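Local atomic coordinates of BauA (Acinetobacter baumannii, PDB entry 6HCP), a protein that takes up iron across the outer membrane of Acinetobacter baumannii as a probable TonB-dependent receptor for ferric preacinetobactin. Residues E557-G562 with D585-K590; L676-Y681 with A694-M699. All coordinates share one frame; numbering follows the deposited sequence.

How the contacts relate
Two sites on one TonB-dependent barrel illustrate different ways of joining its wall. Contact 1 pairs neighbouring strands, 549-569 and 575-590, within a hairpin. Contact 2 follows it in the chain and belongs to the last strand connection of the barrel: 676-681 lies in the loop after strand 665-674, and 694-699 leads into strand 697-705, which pairs with both 665-674 and 173-181 and so closes the ring. The centres are 32 Å apart and the nearest atoms about 17 Å, so the two do not touch. Contact 1 is held mainly by regular backbone bonding, whereas contact 2 depends on side-chain-to-backbone bonds running both ways between loop and last strand, and adjoins other subunits.

Contact 1 of 2, residues E557-G562 with D585-K590; sequences EQRNRG and DPELTK. With C8E ((hydroxyethyloxy)tri(ethyloxy)octane), chain B; EDO (1,2-ethanediol), chain E.
Glu557 faces both Thr589 and Lys590, and this two-against-one match is a classic beta bulge in an otherwise regular antiparallel hairpin of the barrel wall. Glu557 N bonds to Lys590 O at 2.9 Å, while Glu557 O accepts Lys590 N and, weakly, Thr589 N. The bulge also brings Thr589 OG1 to Glu557, where it donates to the OE1 lone pair that points away from OE2, at 2.7 Å. Lys590 NZ adds a long salt bridge to Glu557 OE2.

Next along the same face, Arg559 and Glu587 lie side by side and point the same way. Their salt bridge, NH1 to OE1 at 3.3 Å, is long and bent at the hydrogen, hence weak as a hydrogen bond; the guanidinium and carboxylate planes stand 80° apart, and water 2 joins Arg559 NH1 to Glu587 OE2. A bend at chi3 (63°) in Arg559 helps set its guanidinium between two neighbours: the methyl CG2 of Thr589 sits 3.7 Å above the centre of one face, and CZ of Arg561 lies 3.4 Å over the other, offset toward the rim. Arg561 is positioned in turn by a salt bridge to Glu532 on the adjoining strand 524-541.

The opposite face of the hairpin carries Gln558, Asn560, Pro586 and Leu588. Gln558 and Asn560 touch Tyr109, and Asn560 ND2 bonds to Arg107 O, consistent with a face turned toward the plug. Asn560 OD1 rests 3.4 Å from Pro586 CB and accepts a nearly straight bond from Gln558 NE2, 2.9 Å long with 167° at the hydrogen.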
ATOM      1  N   GLU A 557     -35.531 -18.151  23.886  1.00 26.85           N
ATOM      2  CA  GLU A 557     -34.513 -17.529  24.685  1.00 25.18           C
ATOM      3  C   GLU A 557     -33.163 -17.559  23.970  1.00 25.06           C
ATOM      4  O   GLU A 557     -32.749 -18.597  23.440  1.00 25.10           O
ATOM      5  CB  GLU A 557     -34.402 -18.235  26.029  1.00 28.03           C
ATOM      6  CG  GLU A 557     -33.424 -17.556  26.975  1.00 30.96           C
ATOM      7  CD  GLU A 557     -33.328 -18.254  28.320  1.00 36.70           C
ATOM      8  OE1 GLU A 557     -32.544 -19.243  28.443  1.00 36.06           O
ATOM      9  OE2 GLU A 557     -34.000 -17.771  29.243  1.00 35.28           O
ATOM     10  N   GLN A 558     -32.426 -16.458  24.149  1.00 23.83           N
ATOM     11  CA  GLN A 558     -31.004 -16.393  23.889  1.00 24.50           C
ATOM     12  C   GLN A 558     -30.320 -16.044  25.218  1.00 23.65           C
ATOM     13  O   GLN A 558     -30.821 -15.212  25.982  1.00 27.24           O
ATOM     14  CB  GLN A 558     -30.716 -15.336  22.826  1.00 23.01           C
ATOM     15  CG  GLN A 558     -29.220 -15.172  22.526  1.00 25.40           C
ATOM     16  CD  GLN A 558     -28.928 -14.295  21.328  1.00 25.28           C
ATOM     17  OE1 GLN A 558     -29.746 -14.157  20.426  1.00 25.47           O
ATOM     18  NE2 GLN A 558     -27.777 -13.640  21.339  1.00 23.18           N
ATOM     19  N   ARG A 559     -29.202 -16.700  25.485  1.00 22.04           N
ATOM     20  CA  ARG A 559     -28.425 -16.477  26.683  1.00 24.92           C
ATOM     21  C   ARG A 559     -26.987 -16.145  26.295  1.00 23.49           C
ATOM     22  O   ARG A 559     -26.298 -16.973  25.718  1.00 26.77           O
ATOM     23  CB  ARG A 559     -28.401 -17.732  27.564  1.00 27.42           C
ATOM     24  CG  ARG A 559     -27.692 -17.526  28.895  1.00 27.01           C
ATOM     25  CD  ARG A 559     -27.649 -18.810  29.722  1.00 30.07           C
ATOM     26  NE  ARG A 559     -26.882 -19.864  29.075  1.00 31.02           N
ATOM     27  CZ  ARG A 559     -27.154 -21.168  29.174  1.00 43.47           C
ATOM     28  NH1 ARG A 559     -26.459 -22.052  28.483  1.00 40.49           N
ATOM     29  NH2 ARG A 559     -28.106 -21.587  29.985  1.00 40.55           N
ATOM     30  N   ASN A 560     -26.569 -14.924  26.631  1.00 23.03           N
ATOM     31  CA  ASN A 560     -25.212 -14.457  26.389  1.00 24.68           C
ATOM     32  C   ASN A 560     -24.445 -14.432  27.714  1.00 24.27           C
ATOM     33  O   ASN A 560     -24.793 -13.688  28.631  1.00 25.81           O
ATOM     34  CB  ASN A 560     -25.195 -13.061  25.757  1.00 24.29           C
ATOM     35  CG  ASN A 560     -25.617 -13.016  24.311  1.00 25.89           C
ATOM     36  OD1 ASN A 560     -26.239 -13.955  23.807  1.00 25.07           O
ATOM     37  ND2 ASN A 560     -25.392 -11.868  23.673  1.00 23.41           N
ATOM     38  N   ARG A 561     -23.406 -15.258  27.785  1.00 23.07           N
ATOM     39  CA  ARG A 561     -22.486 -15.256  28.875  1.00 26.91           C
ATOM     40  C   ARG A 561     -21.167 -14.688  28.366  1.00 27.57           C
ATOM     41  O   ARG A 561     -20.696 -15.072  27.298  1.00 30.28           O
ATOM     42  CB  ARG A 561     -22.252 -16.672  29.412  1.00 29.32           C
ATOM     43  CG  ARG A 561     -23.438 -17.276  30.144  1.00 31.60           C
ATOM     44  CD  ARG A 561     -23.247 -18.772  30.410  1.00 34.10           C
ATOM     45  NE  ARG A 561     -24.277 -19.249  31.323  1.00 42.28           N
ATOM     46  CZ  ARG A 561     -24.591 -20.530  31.545  1.00 49.16           C
ATOM     47  NH1 ARG A 561     -23.932 -21.502  30.943  1.00 42.31           N
ATOM     48  NH2 ARG A 561     -25.549 -20.825  32.405  1.00 44.27           N
ATOM     49  N   GLY A 562     -20.544 -13.829  29.166  1.00 27.49           N
ATOM     50  CA  GLY A 562     -19.343 -13.192  28.707  1.00 28.50           C
ATOM     51  C   GLY A 562     -18.389 -12.849  29.832  1.00 28.65           C
ATOM     52  O   GLY A 562     -18.786 -12.673  30.989  1.00 26.29           O
ATOM     53  N   ASP A 585     -20.221 -16.186  24.870  1.00 26.06           N
ATOM     54  CA  ASP A 585     -20.925 -17.402  24.536  1.00 27.44           C
ATOM     55  C   ASP A 585     -22.394 -17.051  24.326  1.00 26.47           C
ATOM     56  O   ASP A 585     -23.164 -16.989  25.287  1.00 25.77           O
ATOM     57  CB  ASP A 585     -20.743 -18.445  25.643  1.00 35.05           C
ATOM     58  CG  ASP A 585     -21.516 -19.721  25.394  1.00 43.20           C
ATOM     59  OD1 ASP A 585     -21.617 -20.080  24.211  1.00 44.75           O
ATOM     60  OD2 ASP A 585     -22.175 -20.202  26.353  1.00 56.27           O
ATOM     61  N   PRO A 586     -22.798 -16.713  23.078  1.00 25.84           N
ATOM     62  CA  PRO A 586     -24.160 -16.291  22.780  1.00 25.77           C
ATOM     63  C   PRO A 586     -24.969 -17.492  22.281  1.00 27.52           C
ATOM     64  O   PRO A 586     -24.737 -17.967  21.162  1.00 25.94           O
ATOM     65  CB  PRO A 586     -23.944 -15.238  21.683  1.00 25.12           C
ATOM     66  CG  PRO A 586     -22.706 -15.713  20.948  1.00 26.76           C
ATOM     67  CD  PRO A 586     -21.940 -16.633  21.879  1.00 25.78           C
ATOM     68  N   GLU A 587     -25.733 -18.103  23.192  1.00 26.89           N
ATOM     69  CA  GLU A 587     -26.350 -19.404  22.918  1.00 24.53           C
ATOM     70  C   GLU A 587     -27.859 -19.242  22.722  1.00 23.41           C
ATOM     71  O   GLU A 587     -28.539 -18.594  23.510  1.00 24.40           O
ATOM     72  CB  GLU A 587     -26.056 -20.401  24.042  1.00 27.67           C
ATOM     73  CG  GLU A 587     -26.736 -21.750  23.792  1.00 30.91           C
ATOM     74  CD  GLU A 587     -26.396 -22.858  24.784  1.00 39.48           C
ATOM     75  OE1 GLU A 587     -25.375 -22.754  25.415  1.00 42.51           O
ATOM     76  OE2 GLU A 587     -27.169 -23.810  24.913  1.00 38.27           O
ATOM     77  N   LEU A 588     -28.386 -19.909  21.694  1.00 24.15           N
ATOM     78  CA  LEU A 588     -29.816 -19.995  21.466  1.00 23.43           C
ATOM     79  C   LEU A 588     -30.342 -21.165  22.313  1.00 28.46           C
ATOM     80  O   LEU A 588     -30.151 -22.305  21.944  1.00 28.84           O
ATOM     81  CB  LEU A 588     -30.102 -20.221  19.985  1.00 25.80           C
ATOM     82  CG  LEU A 588     -29.501 -19.186  19.030  1.00 26.16           C
ATOM     83  CD1 LEU A 588     -29.901 -19.510  17.600  1.00 28.18           C
ATOM     84  CD2 LEU A 588     -29.983 -17.790  19.408  1.00 26.81           C
ATOM     85  N   THR A 589     -30.794 -20.860  23.531  1.00 29.33           N
ATOM     86  CA  THR A 589     -31.104 -21.919  24.507  1.00 30.49           C
ATOM     87  C   THR A 589     -32.487 -22.516  24.238  1.00 31.05           C
ATOM     88  O   THR A 589     -32.678 -23.718  24.436  1.00 32.25           O
ATOM     89  CB  THR A 589     -31.003 -21.414  25.949  1.00 31.35           C
ATOM     90  OG1 THR A 589     -31.824 -20.251  26.045  1.00 31.04           O
ATOM     91  CG2 THR A 589     -29.573 -21.136  26.341  1.00 30.07           C
ATOM     92  N   LYS A 590     -33.430 -21.704  23.748  1.00 26.70           N
ATOM     93  CA  LYS A 590     -34.772 -22.203  23.440  1.00 30.97           C
ATOM     94  C   LYS A 590     -35.252 -21.583  22.131  1.00 32.08           C
ATOM     95  O   LYS A 590     -35.338 -20.369  22.010  1.00 29.11           O
ATOM     96  CB  LYS A 590     -35.732 -21.897  24.593  1.00 33.70           C
ATOM     97  CG  LYS A 590     -35.275 -22.420  25.949  1.00 45.94           C
ATOM     98  CD  LYS A 590     -36.011 -21.826  27.133  1.00 67.26           C
ATOM     99  CE  LYS A 590     -35.268 -21.998  28.441  1.00 71.67           C
ATOM    100  NZ  LYS A 590     -35.930 -21.248  29.534  1.00 80.81           N
TER
HETATM  101  C1  C8E B 830     -17.747 -17.712  29.851  1.00 63.96           C
HETATM  102  C2  C8E B 830     -18.611 -16.684  30.555  1.00 62.74           C
HETATM  103  C3  C8E B 830     -18.632 -16.851  32.074  1.00 63.03           C
HETATM  104  C4  C8E B 830     -19.833 -16.170  32.723  1.00 52.66           C
HETATM  105  C5  C8E B 830     -20.596 -17.159  33.595  1.00 63.19           C
HETATM  106  C6  C8E B 830     -21.776 -16.487  34.284  1.00 68.72           C
HETATM  107  C7  C8E B 830     -21.396 -15.128  34.875  1.00 64.97           C
HETATM  108  C8  C8E B 830     -22.460 -14.645  35.855  1.00 63.00           C
HETATM  109  O9  C8E B 830     -21.937 -13.556  36.606  1.00 55.86           O
HETATM  110  C10 C8E B 830     -22.929 -12.965  37.456  1.00 61.03           C
HETATM  111  C11 C8E B 830     -22.776 -13.426  38.914  1.00 87.77           C
HETATM  112  O12 C8E B 830     -23.700 -12.737  39.778  1.00 92.53           O
HETATM  113  C13 C8E B 830     -23.312 -12.706  41.156  1.00 72.16           C
HETATM  114  C14 C8E B 830     -24.045 -11.571  41.859  1.00 73.75           C
HETATM  115  O15 C8E B 830     -25.103 -11.048  41.042  1.00 70.54           O
HETATM  116  C16 C8E B 830     -26.399 -11.235  41.628  1.00 75.86           C
HETATM  117  C17 C8E B 830     -27.162  -9.920  41.750  1.00 63.16           C
HETATM  118  O18 C8E B 830     -26.537  -9.027  42.686  1.00 63.87           O
HETATM  119  C19 C8E B 830     -27.116  -9.096  43.992  1.00 73.15           C
HETATM  120  C20 C8E B 830     -26.644  -7.912  44.818  1.00 64.51           C
HETATM  121  O21 C8E B 830     -26.213  -6.931  43.874  1.00 60.24           O
HETATM  122  C1  EDO E 802     -33.797 -16.469  20.201  1.00 41.73           C
HETATM  123  O1  EDO E 802     -34.582 -16.065  21.321  1.00 38.51           O
HETATM  124  C2  EDO E 802     -33.779 -17.989  20.240  1.00 38.55           C
HETATM  125  O2  EDO E 802     -35.072 -18.453  19.846  1.00 49.86           O
HETATM  126  O   HOH W   1     -24.802 -18.835  27.279  1.00 28.42           O
HETATM  127  O   HOH W   2     -26.893 -24.723  27.710  1.00 56.60           O

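Contact 2 of 2, residues L676-Y681 with A694-M699. With C8E ((hydroxyethyloxy)tri(ethyloxy)octane), chain C; PO4 (phosphate ion), chain D.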
ATOM      1  N   LEU A 676      -5.600  -1.008   6.919  1.00 23.47           N
ATOM      2  CA  LEU A 676      -4.410  -0.701   6.123  1.00 26.72           C
ATOM      3  C   LEU A 676      -3.994  -1.889   5.248  1.00 25.15           C
ATOM      4  O   LEU A 676      -3.412  -1.669   4.181  1.00 27.39           O
ATOM      5  CB  LEU A 676      -3.289  -0.202   7.033  1.00 32.55           C
ATOM      6  CG  LEU A 676      -2.438  -1.221   7.773  1.00 43.64           C
ATOM      7  CD1 LEU A 676      -1.196  -1.560   6.969  1.00 47.15           C
ATOM      8  CD2 LEU A 676      -2.029  -0.654   9.129  1.00 46.95           C
ATOM      9  N   THR A 677      -4.334  -3.123   5.641  1.00 23.05           N
ATOM     10  CA  THR A 677      -4.001  -4.292   4.801  1.00 26.72           C
ATOM     11  C   THR A 677      -5.036  -4.520   3.700  1.00 26.10           C
ATOM     12  O   THR A 677      -4.798  -5.331   2.801  1.00 24.91           O
ATOM     13  CB  THR A 677      -3.821  -5.579   5.614  1.00 24.53           C
ATOM     14  OG1 THR A 677      -5.097  -6.040   6.067  1.00 26.96           O
ATOM     15  CG2 THR A 677      -2.857  -5.425   6.769  1.00 26.10           C
ATOM     16  N   ASN A 678      -6.115  -3.725   3.697  1.00 24.18           N
ATOM     17  CA  ASN A 678      -7.199  -3.810   2.692  1.00 23.27           C
ATOM     18  C   ASN A 678      -7.788  -5.222   2.660  1.00 26.50           C
ATOM     19  O   ASN A 678      -8.082  -5.763   1.592  1.00 26.73           O
ATOM     20  CB  ASN A 678      -6.737  -3.378   1.303  1.00 25.83           C
ATOM     21  CG  ASN A 678      -7.870  -2.967   0.399  1.00 29.66           C
ATOM     22  OD1 ASN A 678      -8.886  -2.426   0.853  1.00 27.09           O
ATOM     23  ND2 ASN A 678      -7.736  -3.291  -0.878  1.00 32.76           N
ATOM     24  N   LYS A 679      -7.977  -5.798   3.847  1.00 23.89           N
ATOM     25  CA  LYS A 679      -8.554  -7.103   3.978  1.00 24.90           C
ATOM     26  C   LYS A 679      -9.991  -7.099   3.453  1.00 24.39           C
ATOM     27  O   LYS A 679     -10.816  -6.321   3.908  1.00 25.14           O
ATOM     28  CB  LYS A 679      -8.536  -7.536   5.441  1.00 26.62           C
ATOM     29  CG  LYS A 679      -9.175  -8.892   5.723  1.00 26.87           C
ATOM     30  CD  LYS A 679      -8.426 -10.074   5.119  1.00 27.40           C
ATOM     31  CE  LYS A 679      -9.007 -11.407   5.548  1.00 29.36           C
ATOM     32  NZ  LYS A 679      -8.540 -12.506   4.674  1.00 32.10           N
ATOM     33  N   ALA A 680     -10.294  -8.062   2.578  1.00 25.62           N
ATOM     34  CA  ALA A 680     -11.663  -8.343   2.114  1.00 25.15           C
ATOM     35  C   ALA A 680     -12.297  -9.369   3.060  1.00 26.66           C
ATOM     36  O   ALA A 680     -11.751 -10.451   3.258  1.00 24.32           O
ATOM     37  CB  ALA A 680     -11.633  -8.853   0.696  1.00 27.70           C
ATOM     38  N   TYR A 681     -13.439  -9.020   3.649  1.00 23.59           N
ATOM     39  CA  TYR A 681     -14.148  -9.968   4.502  1.00 23.95           C
ATOM     40  C   TYR A 681     -15.656  -9.752   4.405  1.00 25.18           C
ATOM     41  O   TYR A 681     -16.138  -8.619   4.209  1.00 22.96           O
ATOM     42  CB  TYR A 681     -13.680  -9.837   5.955  1.00 24.53           C
ATOM     43  CG  TYR A 681     -13.967  -8.509   6.604  1.00 25.16           C
ATOM     44  CD1 TYR A 681     -13.093  -7.442   6.458  1.00 26.21           C
ATOM     45  CD2 TYR A 681     -15.112  -8.308   7.374  1.00 25.33           C
ATOM     46  CE1 TYR A 681     -13.313  -6.228   7.090  1.00 23.69           C
ATOM     47  CE2 TYR A 681     -15.357  -7.089   7.990  1.00 24.29           C
ATOM     48  CZ  TYR A 681     -14.440  -6.056   7.874  1.00 26.25           C
ATOM     49  OH  TYR A 681     -14.686  -4.833   8.427  1.00 25.49           O
ATOM     50  N   ALA A 694     -15.515  -2.502   5.156  1.00 23.83           N
ATOM     51  CA  ALA A 694     -14.961  -1.314   4.552  1.00 22.06           C
ATOM     52  C   ALA A 694     -13.543  -1.601   4.069  1.00 25.66           C
ATOM     53  O   ALA A 694     -12.763  -2.256   4.753  1.00 23.01           O
ATOM     54  CB  ALA A 694     -14.964  -0.182   5.549  1.00 24.21           C
ATOM     55  N   PRO A 695     -13.161  -1.071   2.891  1.00 23.58           N
ATOM     56  CA  PRO A 695     -11.787  -1.218   2.393  1.00 22.23           C
ATOM     57  C   PRO A 695     -10.801  -0.295   3.122  1.00 26.04           C
ATOM     58  O   PRO A 695     -11.195   0.539   3.950  1.00 24.68           O
ATOM     59  CB  PRO A 695     -11.931  -0.772   0.942  1.00 22.94           C
ATOM     60  CG  PRO A 695     -12.966   0.324   1.014  1.00 25.14           C
ATOM     61  CD  PRO A 695     -13.965  -0.159   2.068  1.00 25.84           C
ATOM     62  N   ARG A 696      -9.526  -0.387   2.739  1.00 26.23           N
ATOM     63  CA  ARG A 696      -8.510   0.581   3.172  1.00 25.31           C
ATOM     64  C   ARG A 696      -9.035   1.992   2.904  1.00 23.00           C
ATOM     65  O   ARG A 696      -9.515   2.263   1.820  1.00 24.33           O
ATOM     66  CB  ARG A 696      -7.210   0.382   2.380  1.00 23.57           C
ATOM     67  CG  ARG A 696      -6.094   1.334   2.783  1.00 27.57           C
ATOM     68  CD  ARG A 696      -4.908   1.210   1.831  1.00 29.24           C
ATOM     69  NE  ARG A 696      -4.286  -0.092   1.947  1.00 31.43           N
ATOM     70  CZ  ARG A 696      -3.988  -0.924   0.939  1.00 38.06           C
ATOM     71  NH1 ARG A 696      -4.314  -0.630  -0.311  1.00 39.02           N
ATOM     72  NH2 ARG A 696      -3.324  -2.040   1.194  1.00 30.66           N
ATOM     73  N   THR A 697      -8.958   2.855   3.915  1.00 21.92           N
ATOM     74  CA  THR A 697      -9.557   4.168   3.850  1.00 22.25           C
ATOM     75  C   THR A 697      -8.536   5.164   4.421  1.00 23.16           C
ATOM     76  O   THR A 697      -8.016   4.965   5.522  1.00 25.28           O
ATOM     77  CB  THR A 697     -10.896   4.225   4.620  1.00 23.07           C
ATOM     78  OG1 THR A 697     -11.845   3.325   4.042  1.00 25.39           O
ATOM     79  CG2 THR A 697     -11.496   5.606   4.633  1.00 26.74           C
ATOM     80  N   TYR A 698      -8.257   6.224   3.646  1.00 26.43           N
ATOM     81  CA  TYR A 698      -7.311   7.288   4.055  1.00 27.94           C
ATOM     82  C   TYR A 698      -8.109   8.493   4.564  1.00 24.94           C
ATOM     83  O   TYR A 698      -9.102   8.873   3.953  1.00 26.80           O
ATOM     84  CB  TYR A 698      -6.417   7.708   2.879  1.00 28.25           C
ATOM     85  CG  TYR A 698      -5.620   6.613   2.195  1.00 26.73           C
ATOM     86  CD1 TYR A 698      -6.200   5.773   1.255  1.00 31.15           C
ATOM     87  CD2 TYR A 698      -4.264   6.462   2.421  1.00 32.75           C
ATOM     88  CE1 TYR A 698      -5.474   4.779   0.612  1.00 28.85           C
ATOM     89  CE2 TYR A 698      -3.535   5.439   1.830  1.00 29.99           C
ATOM     90  CZ  TYR A 698      -4.130   4.632   0.881  1.00 31.41           C
ATOM     91  OH  TYR A 698      -3.409   3.685   0.198  1.00 40.24           O
ATOM     92  N   MET A 699      -7.677   9.084   5.681  1.00 27.64           N
ATOM     93  CA  MET A 699      -8.311  10.289   6.230  1.00 29.65           C
ATOM     94  C   MET A 699      -7.241  11.318   6.609  1.00 27.21           C
ATOM     95  O   MET A 699      -6.254  10.980   7.275  1.00 27.42           O
ATOM     96  CB  MET A 699      -9.147   9.966   7.472  1.00 30.60           C
ATOM     97  CG  MET A 699     -10.314   8.997   7.198  1.00 31.60           C
ATOM     98  SD  MET A 699     -11.355   8.850   8.663  1.00 32.41           S
ATOM     99  CE  MET A 699     -12.395   7.445   8.244  1.00 35.41           C
TER
HETATM  100  C2  C8E C 834       1.804   1.301   4.495  1.00 74.68           C
HETATM  101  C3  C8E C 834       2.079   0.651   3.137  1.00 82.48           C
HETATM  102  C4  C8E C 834       1.163  -0.554   2.881  1.00 77.17           C
HETATM  103  C5  C8E C 834       1.342  -1.154   1.478  1.00 73.67           C
HETATM  104  C6  C8E C 834       0.801  -0.303   0.326  1.00 64.69           C
HETATM  105  C7  C8E C 834      -0.645   0.111   0.565  1.00 77.30           C
HETATM  106  C8  C8E C 834      -0.724   1.503   1.193  1.00 88.27           C
HETATM  107  O9  C8E C 834       0.280   2.325   0.595  1.00105.09           O
HETATM  108  C10 C8E C 834       0.220   3.676   1.035  1.00 93.09           C
HETATM  109  C11 C8E C 834       1.639   4.180   1.246  1.00 93.92           C
HETATM  110  O12 C8E C 834       1.738   4.794   2.534  1.00 91.81           O
HETATM  111  C13 C8E C 834       3.084   5.138   2.883  1.00100.13           C
HETATM  112  C14 C8E C 834       3.156   6.520   3.535  1.00 86.84           C
HETATM  113  O15 C8E C 834       1.917   6.839   4.181  1.00 97.94           O
HETATM  114  C16 C8E C 834       1.102   7.787   3.481  1.00 75.10           C
HETATM  115  C17 C8E C 834       0.216   8.562   4.458  1.00 84.02           C
HETATM  116  O18 C8E C 834      -0.857   9.188   3.745  1.00 86.48           O
HETATM  117  C19 C8E C 834      -1.793   9.819   4.612  1.00 82.39           C
HETATM  118  C20 C8E C 834      -3.217   9.370   4.288  1.00 78.60           C
HETATM  119  P   PO4 D 835      -2.903  -2.174  -3.405  1.00 80.58           P
HETATM  120  O1  PO4 D 835      -1.564  -2.605  -3.977  1.00 60.81           O
HETATM  121  O2  PO4 D 835      -3.479  -3.203  -2.436  1.00 79.75           O
HETATM  122  O3  PO4 D 835      -3.877  -1.908  -4.524  1.00 73.12           O
HETATM  123  O4  PO4 D 835      -2.673  -0.872  -2.675  1.00 89.44           O
HETATM  124  O   HOH W   3     -13.089  -2.918   7.459  1.00 26.70           O
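Arg696 and Asn678 join by a hydrogen bond from backbone to side-chain amide and by packing of Asn678 CB on the guanidinium. Asn678 OD1 accepts Arg696 N at 2.9 Å in a nearly straight bond, 172° at the hydrogen, while its CB lies 3.6 Å above the centre of one face of the Arg696 guanidinium. The opposite face meets C7 of a detergent molecule 3.4 Å above the plane, so the flat group is held between loop and detergent.

At its edge Arg696 grips a single backbone oxygen side-on: NE and NH2 both donate to Leu676 O, at 2.9 and 3.0 Å. The oxygen lies in the guanidinium plane, whereas the two nitrogens approach from one face of the carbonyl plane. A turn at chi3 (-66°) swings the end of an otherwise extended chain round to this carbonyl. The remaining nitrogen, NH1, makes weak bonds to a phosphate, probably from the crystallisation liquor, which also binds Arg696 of the second and third subunits.

Farther along, water 3 links Tyr681 OH to Ala694 O, a carbonyl that Asn675 ND2 also reaches. Residues 694-696, within the predicted TonB C-terminal box, are thus tied to the loop 676-681. Leu676 packs on Leu652 and Val654 of strand 645-662, Arg696 and Tyr698 lie against Ile673 of strand 665-674, and Thr697 and Met699 touch Met181 of strand 173-181, where the last strand closes the barrel.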